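Side-chain contact in genome polyprotein (Chicken sicinivirus JSY, PDB 6QWT), which is the 3Dpol part of the viral polyprotein, an RNA-dependent RNA polymerase that probably copies the viral RNA genome during replication: residues 239-243 with 244-248. Residues are numbered along the deposited sequence; the frame is centred on the assembly and turned at random.
Sequences STIPS and VVFKL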
loop_
_atom_site.group_PDB
_atom_site.type_symbol
_atom_site.label_atom_id
_atom_site.label_comp_id
_atom_site.label_asym_id
_atom_site.label_seq_id
_atom_site.Cartn_x
_atom_site.Cartn_y
_atom_site.Cartn_z
ATOM N N SER A 239 -4.069 11.952 -0.461
ATOM C CA SER A 239 -4.191 13.384 -0.695
ATOM C C SER A 239 -4.254 14.198 0.590
ATOM O O SER A 239 -3.823 15.357 0.597
ATOM C CB SER A 239 -5.439 13.682 -1.536
ATOM O OG SER A 239 -5.288 13.203 -2.860
ATOM N N THR A 240 -4.758 13.620 1.677
ATOM C CA THR A 240 -5.034 14.370 2.893
ATOM C C THR A 240 -3.868 14.401 3.874
ATOM O O THR A 240 -3.941 15.131 4.870
ATOM C CB THR A 240 -6.266 13.792 3.594
ATOM O OG1 THR A 240 -6.102 12.378 3.754
ATOM C CG2 THR A 240 -7.517 14.061 2.771
ATOM N N ILE A 241 -2.808 13.634 3.635
ATOM C CA ILE A 241 -1.661 13.631 4.540
ATOM C C ILE A 241 -0.998 15.002 4.495
ATOM O O ILE A 241 -0.602 15.466 3.414
ATOM C CB ILE A 241 -0.658 12.526 4.183
ATOM C CG1 ILE A 241 -1.194 11.157 4.602
ATOM C CG2 ILE A 241 0.677 12.794 4.859
ATOM C CD1 ILE A 241 -0.465 10.010 3.941
ATOM N N PRO A 242 -0.864 15.684 5.625
ATOM C CA PRO A 242 -0.260 17.017 5.616
ATOM C C PRO A 242 1.258 16.965 5.532
ATOM O O PRO A 242 1.903 16.027 6.008
ATOM C CB PRO A 242 -0.723 17.621 6.947
ATOM C CG PRO A 242 -0.955 16.454 7.824
ATOM C CD PRO A 242 -1.423 15.333 6.942
ATOM N N SER A 243 1.817 18.007 4.911
ATOM C CA SER A 243 3.264 18.106 4.751
ATOM C C SER A 243 3.984 18.017 6.090
ATOM O O SER A 243 5.065 17.422 6.184
ATOM C CB SER A 243 3.622 19.423 4.058
ATOM O OG SER A 243 3.484 19.315 2.657
ATOM N N VAL A 244 3.399 18.605 7.135
ATOM C CA VAL A 244 4.103 18.755 8.403
ATOM C C VAL A 244 4.447 17.400 9.013
ATOM O O VAL A 244 5.483 17.258 9.675
ATOM C CB VAL A 244 3.263 19.633 9.359
ATOM C CG1 VAL A 244 1.943 18.951 9.705
ATOM C CG2 VAL A 244 4.057 19.992 10.608
ATOM N N VAL A 245 3.617 16.380 8.783
ATOM C CA VAL A 245 3.904 15.058 9.338
ATOM C C VAL A 245 5.136 14.455 8.672
ATOM O O VAL A 245 6.040 13.942 9.346
ATOM C CB VAL A 245 2.677 14.137 9.203
ATOM C CG1 VAL A 245 2.982 12.764 9.783
ATOM C CG2 VAL A 245 1.471 14.748 9.899
ATOM N N PHE A 246 5.194 14.509 7.338
ATOM C CA PHE A 246 6.368 14.016 6.620
ATOM C C PHE A 246 7.622 14.784 7.015
ATOM O O PHE A 246 8.693 14.192 7.192
ATOM C CB PHE A 246 6.148 14.122 5.110
ATOM C CG PHE A 246 5.469 12.930 4.509
ATOM C CD1 PHE A 246 6.050 11.677 4.585
ATOM C CD2 PHE A 246 4.253 13.064 3.860
ATOM C CE1 PHE A 246 5.427 10.573 4.031
ATOM C CE2 PHE A 246 3.627 11.965 3.300
ATOM C CZ PHE A 246 4.213 10.719 3.387
ATOM N N LYS A 247 7.508 16.108 7.141
ATOM C CA LYS A 247 8.658 16.927 7.511
ATOM C C LYS A 247 9.206 16.525 8.876
ATOM O O LYS A 247 10.424 16.394 9.051
ATOM C CB LYS A 247 8.266 18.405 7.494
ATOM C CG LYS A 247 9.435 19.369 7.575
ATOM C CD LYS A 247 8.972 20.760 7.993
ATOM C CE LYS A 247 9.224 21.005 9.478
ATOM N NZ LYS A 247 8.158 21.829 10.120
ATOM N N LEU A 248 8.324 16.316 9.855
ATOM C CA LEU A 248 8.780 15.915 11.182
ATOM C C LEU A 248 9.404 14.524 11.157
ATOM O O LEU A 248 10.394 14.270 11.852
ATOM C CB LEU A 248 7.619 15.974 12.173
ATOM C CG LEU A 248 7.124 17.395 12.452
ATOM C CD1 LEU A 248 5.839 17.398 13.267
ATOM C CD2 LEU A 248 8.210 18.202 13.142
#
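I241 and F246 touch where the chain enters helix 243-256. The CG2 methyl of I241 lies 3.4 Å from CE2 of the F246 ring, with CD2 slightly farther off. It approaches the ring obliquely, and the two side chains cross at about a right angle. With CG1 of I241 beside the backbone N (chi1 -74°), CG2 falls anti to that N and reaches F246.

One residue on, the ring of P242 meets V245. CG of P242 is 3.6 Å from CG2 of V245, the branch beside the V245 backbone N. The two side chains meet at a slant. P242 CB also lies 4.1 Å from CG1 of V244, so the proline ring touches both valines of the first turn.

P242 holds the N-cap position. Its backbone O accepts a bent hydrogen bond from V245 N (3.3 Å, 141°), and the donor sits well above the carbonyl plane. The next hydrogen bond is helical and straighter: K247 N to S243 O, 2.9 Å. At the helix start, the backbone N of S243 gives a hydrogen bond to the carboxylate oxygen OD1 of D62.

The contact is buried in the palm domain of the polymerase, just after the motif A strand 230-235. It joins the end of short helix 237-240, which follows that strand, to helix 243-256. F246 packs against I275 and Y276 of helix 267-276. V307 of helix 298-316 touches I241, V245 and F246. P242 meets I63, W67 and Y359 in loops, and V244 rests on L70 of helix 70-81.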